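Local structure of putative mandelate racemase (Zymomonas mobilis, 2OX4) at residues Ile192-Gly195 / Val196-Glu200; Leu276-Glu280 / Asp281-Asp285; Phe297-Phe300 / Lys301-Asp305. The protein binds a magnesium ion and probably acts as a lyase, perhaps a dehydratase, of the mandelate racemase branch of the enolase superfamily. All coordinates share one frame; numbering follows the deposited sequence.

In the fold
All three contacts lie in the enolase C-terminal domain-like region, a TIM-barrel type of domain. Contacts 1 and 3 lie along single helices, 189-206 and 296-309. Contact 2 is the end of helix 271-280 and the run into strand 286-287. Contact 1 is partly exposed and far from the others, its centre about 36 Å from that of contact 3. Contacts 2 and 3 are buried, with centres about 16 Å apart, and both meet neighbouring subunits. Chemistry follows place: an isoleucine branch covers an arginine in contact 1, a Schellman motif closes the helix in contact 2, and water links a buried glutamate and lysine in contact 3.

Contact 1. Residues Ile192-Gly195 / Val196-Glu200; sequences IKIG and VERVE
This contact runs along two and a half turns of helix 189-206, a helix of the TIM-barrel domain of the enolase superfamily, and its main side-chain feature is Ile-194 lying on the guanidinium of Arg-198. The two side chains run side by side and point the same way. The CG2 branch of Ile-194 sits over the centre of one guanidinium face, 3.4 Å from Arg-198 CZ. Ile-194 CG2 is anti to its own backbone N (chi1 -75° for CG1), which turns this methyl along the helix toward the arginine. Arg-198 CD passes 3.3 Å from Ile-194 O. Outside the helix segment, Arg-198 NH1 bonds to Val-169 O and His-172 O and NH2 to Gly-145 O, which probably fixes the rotation of the group that Ile-194 covers.

Regular helical bonds hold the backbone. Val-196 N donates to Ile-192 O at 2.9 Å, and Glu-197 N to Lys-193 O at 2.8 Å. Arg-198 N makes only weak bonds, to Ile-194 O and Gly-195 O. Glu-197 CG stands between its backbone N and carbonyl carbon (chi1 74°), which brings it 3.2 Å from Ile-194 O. The charged ends turn to salt bridges elsewhere, Glu-197 with Arg-174 and Lys-193 with Glu-190. On the side facing helix 222-232, Ile-192 and Val-196 both touch Ala-231. Their own meeting is light, with Ile-192 CG2 lying 4.1 Å from Val-196 CG2.

Contact 2. Residues Leu276-Glu280 / Asp281-Asp285; sequences LPFLE and DRSID
Phe-278 meets Ser-283 and Ile-284 where helix 271-280 ends in a Schellman motif. Phe-278 CB lies 3.5 Å from Ile-284 CD1. Phe-278 CG lies 3.6 Å from Ile-284 CD1. Phe-278 CD1 has Ser-283 OG at the ring edge, near its plane, 3.5 Å away. The Phe-278 side chain also touches Pro-249, Ile-269 and Leu-252. The isoleucine chain slants across the phenylalanine, and its CD1 approaches the ring obliquely. Ile-284 CG1 is anti to the carbonyl carbon (chi1 -59°) and the chain is extended to CD1, which carries that methyl to the phenylalanine.

The backbone explains how residues five and six positions on come back to Phe-278. Arg-282 leaves the helix with positive phi (49°). Ser-283 N then donates to Phe-278 O at 2.9 Å, and Arg-282 N donates to Leu-279 O from above the carbonyl plane. Phe-278 O also takes a hydrogen bond from a water, which gives its other proton to Ile-284 O at 2.6 Å. Beyond the turn, Arg-282 holds Asp-285 OD2 end-on with NH1 and NH2, in the guanidinium plane. Arg-282 NH2 to Asp-285 OD2 is the shorter, at 2.8 Å, and makes a salt bridge.

Arg-282 also bonds to Phe-310 O and Glu-311 O, while Asp-285 OD1 makes a salt bridge with Lys-256 and a hydrogen bond with Leu-263 N. Val-223 of the second subunit packs on Arg-282 and Asp-285. Leu-252 of helix 250-258 touches Phe-278, Ser-283 and Ile-284, so the turn lies against that helix as the chain enters strand 286-287.

Contact 3. Residues Phe297-Phe300 / Lys301-Asp305; sequences FTEF and KKIAD
This is a buried local contact along helix 296-309, a helix of the TIM-barrel domain of the enolase superfamily, joining side chains three and four residues apart. Thr-298 and Glu-299 both meet Lys-302, from different sides. Thr-298 lies alongside the lysine and points the same way, with its CG2 methyl 3.8 Å from Lys-302 CE. Glu-299 crosses the lysine at about a right angle, and its OE1 comes 3.6 Å from Lys-302 CD. The glutamate chain bends at chi2 (77°), which brings its carboxylate back beside the lysine.

The polar ends have stronger partners outside: Lys-302 forms a salt bridge with Glu-71, Glu-299 OE2 with Arg-272, and Lys-301 with Glu-71 of the third subunit, another copy of the protein, while Thr-298 OG1 bonds to Asp-99 and Trp-103. Helix 271-280 packs on Glu-299, Lys-302 and Ile-303, and the other partners within the chain hold helix 296-309 to helices 70-79 and 89-110, which belong to the N-terminal family region.

Nearer the backbone, Glu-299 CG lies 3.9 Å from Ile-303 CD1, again with the chains crossed at about a right angle. Phe-300 meets Ala-304 more loosely. Phe-300 CE2 is 4.4 Å from Ala-304 CB, and its side chain also touches Leu-291, Cys-294 and Pro-289. Along the backbone, Ile-303 N donates to Glu-299 O at 2.8 Å and Ala-304 N to Phe-300 O at 2.9 Å, while the bond from Lys-302 N to Thr-298 O is weak.

Glu-299 and Lys-302 make no direct salt bridge. A water joins them, donating to Glu-299 OE1 at 2.6 Å and accepting from Lys-302 NZ at 2.8 Å.

Contact 1. Residues Ile192-Gly195 / Val196-Glu200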
loop_
_atom_site.group_PDB
_atom_site.type_symbol
_atom_site.label_atom_id
_atom_site.label_comp_id
_atom_site.label_asym_id
_atom_site.label_seq_id
_atom_site.Cartn_x
_atom_site.Cartn_y
_atom_site.Cartn_z
ATOM N N ILE C 192 1.069 29.927 -21.224
ATOM C CA ILE C 192 2.043 29.995 -20.142
ATOM C C ILE C 192 2.623 31.411 -20.013
ATOM O O ILE C 192 2.698 31.961 -18.912
ATOM C CB ILE C 192 3.159 28.934 -20.326
ATOM C CG1 ILE C 192 2.566 27.512 -20.395
ATOM C CG2 ILE C 192 4.216 29.051 -19.235
ATOM C CD1 ILE C 192 1.913 27.022 -19.080
ATOM N N LYS C 193 2.988 32.008 -21.148
ATOM C CA LYS C 193 3.559 33.362 -21.159
ATOM C C LYS C 193 2.591 34.403 -20.593
ATOM O O LYS C 193 3.003 35.250 -19.803
ATOM C CB LYS C 193 4.005 33.752 -22.574
ATOM C CG LYS C 193 4.704 35.113 -22.657
ATOM C CD LYS C 193 5.977 35.056 -23.491
ATOM C CE LYS C 193 5.756 35.607 -24.888
ATOM N NZ LYS C 193 5.282 34.551 -25.823
ATOM N N ILE C 194 1.325 34.334 -21.001
ATOM C CA ILE C 194 0.274 35.238 -20.498
ATOM C C ILE C 194 0.164 35.156 -18.963
ATOM O O ILE C 194 0.140 36.183 -18.273
ATOM C CB ILE C 194 -1.091 34.950 -21.163
ATOM C CG1 ILE C 194 -1.114 35.475 -22.607
ATOM C CG2 ILE C 194 -2.231 35.602 -20.402
ATOM C CD1 ILE C 194 -2.265 34.930 -23.443
ATOM N N GLY C 195 0.135 33.934 -18.432
ATOM C CA GLY C 195 0.093 33.744 -16.989
ATOM C C GLY C 195 1.342 34.250 -16.287
ATOM O O GLY C 195 1.243 34.972 -15.300
ATOM N N VAL C 196 2.511 33.874 -16.799
ATOM C CA VAL C 196 3.790 34.295 -16.233
ATOM C C VAL C 196 3.929 35.826 -16.238
ATOM O O VAL C 196 4.339 36.409 -15.231
ATOM C CB VAL C 196 4.996 33.667 -16.967
ATOM C CG1 VAL C 196 6.297 34.345 -16.558
ATOM C CG2 VAL C 196 5.094 32.165 -16.663
ATOM N N GLU C 197 3.586 36.468 -17.357
ATOM C CA GLU C 197 3.785 37.928 -17.469
ATOM C C GLU C 197 2.938 38.689 -16.441
ATOM O O GLU C 197 3.372 39.721 -15.929
ATOM C CB GLU C 197 3.536 38.452 -18.899
ATOM C CG GLU C 197 2.070 38.507 -19.309
ATOM C CD GLU C 197 1.861 39.044 -20.714
ATOM O OE1 GLU C 197 0.714 39.428 -21.028
ATOM O OE2 GLU C 197 2.832 39.052 -21.499
ATOM N N ARG C 198 1.751 38.160 -16.133
ATOM C CA ARG C 198 0.866 38.758 -15.138
ATOM C C ARG C 198 1.415 38.590 -13.721
ATOM O O ARG C 198 1.469 39.558 -12.960
ATOM C CB ARG C 198 -0.552 38.199 -15.258
ATOM C CG ARG C 198 -1.285 38.664 -16.496
ATOM C CD ARG C 198 -2.410 37.738 -16.886
ATOM N NE ARG C 198 -3.113 38.235 -18.067
ATOM C CZ ARG C 198 -4.186 37.670 -18.610
ATOM N NH1 ARG C 198 -4.690 36.554 -18.097
ATOM N NH2 ARG C 198 -4.749 38.211 -19.686
ATOM N N VAL C 199 1.845 37.373 -13.377
ATOM C CA VAL C 199 2.464 37.118 -12.071
ATOM C C VAL C 199 3.732 37.952 -11.887
ATOM O O VAL C 199 3.925 38.586 -10.837
ATOM C CB VAL C 199 2.806 35.606 -11.874
ATOM C CG1 VAL C 199 3.620 35.402 -10.585
ATOM C CG2 VAL C 199 1.523 34.763 -11.858
ATOM N N GLU C 200 4.577 37.966 -12.919
ATOM C CA GLU C 200 5.799 38.777 -12.928
ATOM C C GLU C 200 5.530 40.283 -12.765
ATOM O O GLU C 200 6.216 40.960 -11.983
ATOM C CB GLU C 200 6.583 38.527 -14.217
ATOM C CG GLU C 200 7.970 39.135 -14.223
ATOM C CD GLU C 200 8.870 38.502 -15.258
ATOM O OE1 GLU C 200 10.056 38.274 -14.939
ATOM O OE2 GLU C 200 8.391 38.228 -16.383
#

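Contact 2. Residues Leu276-Glu280 / Asp281-Asp285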
loop_
_atom_site.group_PDB
_atom_site.type_symbol
_atom_site.label_atom_id
_atom_site.label_comp_id
_atom_site.label_asym_id
_atom_site.label_seq_id
_atom_site.Cartn_x
_atom_site.Cartn_y
_atom_site.Cartn_z
ATOM N N LEU C 276 -11.868 14.420 4.001
ATOM C CA LEU C 276 -11.143 13.237 4.473
ATOM C C LEU C 276 -10.069 12.689 3.512
ATOM O O LEU C 276 -8.918 12.577 3.912
ATOM C CB LEU C 276 -12.103 12.135 4.948
ATOM C CG LEU C 276 -11.439 10.795 5.324
ATOM C CD1 LEU C 276 -10.588 10.923 6.580
ATOM C CD2 LEU C 276 -12.486 9.693 5.487
ATOM N N PRO C 277 -10.431 12.363 2.256
ATOM C CA PRO C 277 -9.418 11.804 1.361
ATOM C C PRO C 277 -8.218 12.720 1.107
ATOM O O PRO C 277 -7.103 12.228 0.981
ATOM C CB PRO C 277 -10.188 11.585 0.055
ATOM C CG PRO C 277 -11.385 12.437 0.156
ATOM C CD PRO C 277 -11.747 12.429 1.590
ATOM N N PHE C 278 -8.457 14.031 1.030
ATOM C CA PHE C 278 -7.390 15.010 0.815
ATOM C C PHE C 278 -6.471 15.094 2.024
ATOM O O PHE C 278 -5.267 15.304 1.884
ATOM C CB PHE C 278 -7.986 16.391 0.519
ATOM C CG PHE C 278 -8.746 16.450 -0.772
ATOM C CD1 PHE C 278 -8.076 16.649 -1.988
ATOM C CD2 PHE C 278 -10.123 16.280 -0.783
ATOM C CE1 PHE C 278 -8.779 16.676 -3.190
ATOM C CE2 PHE C 278 -10.839 16.314 -1.990
ATOM C CZ PHE C 278 -10.160 16.518 -3.192
ATOM N N LEU C 279 -7.051 14.920 3.207
ATOM C CA LEU C 279 -6.278 14.864 4.449
ATOM C C LEU C 279 -5.477 13.557 4.583
ATOM O O LEU C 279 -4.294 13.584 4.927
ATOM C CB LEU C 279 -7.209 15.085 5.648
ATOM C CG LEU C 279 -7.842 16.486 5.766
ATOM C CD1 LEU C 279 -8.731 16.564 6.988
ATOM C CD2 LEU C 279 -6.796 17.610 5.790
ATOM N N GLU C 280 -6.110 12.423 4.282
ATOM C CA GLU C 280 -5.409 11.133 4.226
ATOM C C GLU C 280 -4.196 11.170 3.280
ATOM O O GLU C 280 -3.120 10.687 3.631
ATOM C CB GLU C 280 -6.358 10.019 3.783
ATOM C CG GLU C 280 -7.428 9.650 4.803
ATOM C CD GLU C 280 -8.479 8.687 4.226
ATOM O OE1 GLU C 280 -8.741 8.733 3.000
ATOM O OE2 GLU C 280 -9.042 7.884 4.997
ATOM N N ASP C 281 -4.367 11.773 2.105
ATOM C CA ASP C 281 -3.278 11.902 1.130
ATOM C C ASP C 281 -2.315 13.039 1.460
ATOM O O ASP C 281 -1.270 13.183 0.797
ATOM C CB ASP C 281 -3.842 12.188 -0.251
ATOM C CG ASP C 281 -4.561 11.000 -0.853
ATOM O OD1 ASP C 281 -5.299 11.221 -1.824
ATOM O OD2 ASP C 281 -4.387 9.861 -0.373
ATOM N N ARG C 282 -2.690 13.854 2.447
ATOM C CA ARG C 282 -2.001 15.111 2.786
ATOM C C ARG C 282 -1.733 16.009 1.558
ATOM O O ARG C 282 -0.647 16.569 1.397
ATOM C CB ARG C 282 -0.733 14.840 3.634
ATOM C CG ARG C 282 -0.031 16.087 4.245
ATOM C CD ARG C 282 -1.006 17.029 4.935
ATOM N NE ARG C 282 -0.434 18.324 5.357
ATOM C CZ ARG C 282 -0.026 19.295 4.531
ATOM N NH1 ARG C 282 0.404 20.452 5.031
ATOM N NH2 ARG C 282 -0.046 19.126 3.210
ATOM N N SER C 283 -2.720 16.117 0.671
ATOM C CA SER C 283 -2.501 16.779 -0.605
ATOM C C SER C 283 -2.859 18.271 -0.608
ATOM O O SER C 283 -2.521 18.967 -1.561
ATOM C CB SER C 283 -3.267 16.057 -1.721
ATOM O OG SER C 283 -4.648 16.003 -1.410
ATOM N N ILE C 284 -3.572 18.734 0.425
ATOM C CA ILE C 284 -3.954 20.168 0.560
ATOM C C ILE C 284 -3.217 20.769 1.761
ATOM O O ILE C 284 -3.273 20.226 2.880
ATOM C CB ILE C 284 -5.483 20.361 0.787
ATOM C CG1 ILE C 284 -6.303 19.780 -0.375
ATOM C CG2 ILE C 284 -5.824 21.832 0.877
ATOM C CD1 ILE C 284 -7.813 19.860 -0.155
ATOM N N ASP C 285 -2.529 21.887 1.527
ATOM C CA ASP C 285 -1.812 22.616 2.582
ATOM C C ASP C 285 -2.700 23.644 3.284
ATOM O O ASP C 285 -2.545 23.909 4.483
ATOM C CB ASP C 285 -0.577 23.290 1.972
ATOM C CG ASP C 285 0.394 22.268 1.396
ATOM O OD1 ASP C 285 0.496 22.170 0.156
ATOM O OD2 ASP C 285 0.989 21.516 2.200
HETATM O O HOH W 1 -4.018 17.763 3.322
HETATM O O HOH W 2 -7.389 8.832 0.354
#

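Contact 3. Residues Phe297-Phe300 / Lys301-Asp305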
loop_
_atom_site.group_PDB
_atom_site.type_symbol
_atom_site.label_atom_id
_atom_site.label_comp_id
_atom_site.label_asym_id
_atom_site.label_seq_id
_atom_site.Cartn_x
_atom_site.Cartn_y
_atom_site.Cartn_z
ATOM N N PHE C 297 -21.319 26.412 10.628
ATOM C CA PHE C 297 -20.357 26.497 11.746
ATOM C C PHE C 297 -20.020 25.120 12.335
ATOM O O PHE C 297 -18.870 24.842 12.658
ATOM C CB PHE C 297 -20.921 27.344 12.887
ATOM C CG PHE C 297 -20.955 28.826 12.606
ATOM C CD1 PHE C 297 -22.174 29.500 12.552
ATOM C CD2 PHE C 297 -19.777 29.549 12.465
ATOM C CE1 PHE C 297 -22.225 30.871 12.334
ATOM C CE2 PHE C 297 -19.819 30.928 12.235
ATOM C CZ PHE C 297 -21.043 31.581 12.171
ATOM N N THR C 298 -21.047 24.289 12.488
ATOM C CA THR C 298 -20.910 22.983 13.149
ATOM C C THR C 298 -19.876 22.126 12.414
ATOM O O THR C 298 -18.948 21.558 13.023
ATOM C CB THR C 298 -22.284 22.278 13.220
ATOM O OG1 THR C 298 -23.158 23.051 14.049
ATOM C CG2 THR C 298 -22.162 20.861 13.810
ATOM N N GLU C 299 -20.013 22.069 11.097
ATOM C CA GLU C 299 -19.148 21.209 10.291
ATOM C C GLU C 299 -17.815 21.868 9.959
ATOM O O GLU C 299 -16.786 21.194 9.915
ATOM C CB GLU C 299 -19.872 20.756 9.019
ATOM C CG GLU C 299 -19.193 19.581 8.295
ATOM C CD GLU C 299 -19.435 18.234 8.955
ATOM O OE1 GLU C 299 -20.043 18.170 10.042
ATOM O OE2 GLU C 299 -19.019 17.211 8.363
ATOM N N PHE C 300 -17.822 23.178 9.715
ATOM C CA PHE C 300 -16.566 23.931 9.513
ATOM C C PHE C 300 -15.587 23.629 10.644
ATOM O O PHE C 300 -14.411 23.354 10.404
ATOM C CB PHE C 300 -16.836 25.431 9.506
ATOM C CG PHE C 300 -15.617 26.284 9.244
ATOM C CD1 PHE C 300 -15.368 26.778 7.960
ATOM C CD2 PHE C 300 -14.751 26.649 10.281
ATOM C CE1 PHE C 300 -14.270 27.600 7.709
ATOM C CE2 PHE C 300 -13.624 27.451 10.026
ATOM C CZ PHE C 300 -13.393 27.929 8.745
ATOM N N LYS C 301 -16.081 23.684 11.876
ATOM C CA LYS C 301 -15.254 23.425 13.047
ATOM C C LYS C 301 -14.673 22.016 13.011
ATOM O O LYS C 301 -13.480 21.819 13.245
ATOM C CB LYS C 301 -16.062 23.627 14.331
ATOM C CG LYS C 301 -15.214 23.878 15.566
ATOM C CD LYS C 301 -15.992 24.639 16.627
ATOM C CE LYS C 301 -15.708 24.096 18.018
ATOM N NZ LYS C 301 -14.264 24.185 18.364
ATOM N N LYS C 302 -15.522 21.037 12.716
ATOM C CA LYS C 302 -15.079 19.639 12.610
ATOM C C LYS C 302 -14.025 19.436 11.522
ATOM O O LYS C 302 -13.053 18.693 11.710
ATOM C CB LYS C 302 -16.284 18.704 12.396
ATOM C CG LYS C 302 -17.322 18.784 13.545
ATOM C CD LYS C 302 -18.545 17.871 13.342
ATOM C CE LYS C 302 -19.575 18.114 14.472
ATOM N NZ LYS C 302 -20.791 17.257 14.321
ATOM N N ILE C 303 -14.207 20.110 10.394
ATOM C CA ILE C 303 -13.231 20.028 9.301
ATOM C C ILE C 303 -11.910 20.661 9.716
ATOM O O ILE C 303 -10.855 20.055 9.551
ATOM C CB ILE C 303 -13.750 20.689 7.997
ATOM C CG1 ILE C 303 -14.956 19.906 7.460
ATOM C CG2 ILE C 303 -12.623 20.757 6.949
ATOM C CD1 ILE C 303 -15.875 20.729 6.530
ATOM N N ALA C 304 -11.975 21.874 10.266
ATOM C CA ALA C 304 -10.768 22.570 10.702
ATOM C C ALA C 304 -10.013 21.786 11.795
ATOM O O ALA C 304 -8.784 21.706 11.778
ATOM C CB ALA C 304 -11.112 23.975 11.174
ATOM N N ASP C 305 -10.750 21.189 12.727
ATOM C CA ASP C 305 -10.139 20.417 13.820
ATOM C C ASP C 305 -9.447 19.149 13.326
ATOM O O ASP C 305 -8.352 18.817 13.782
ATOM C CB ASP C 305 -11.171 20.057 14.882
ATOM C CG ASP C 305 -11.757 21.285 15.575
ATOM O OD1 ASP C 305 -11.174 22.395 15.489
ATOM O OD2 ASP C 305 -12.832 21.128 16.192
HETATM O O HOH W 3 -21.879 18.143 11.938
#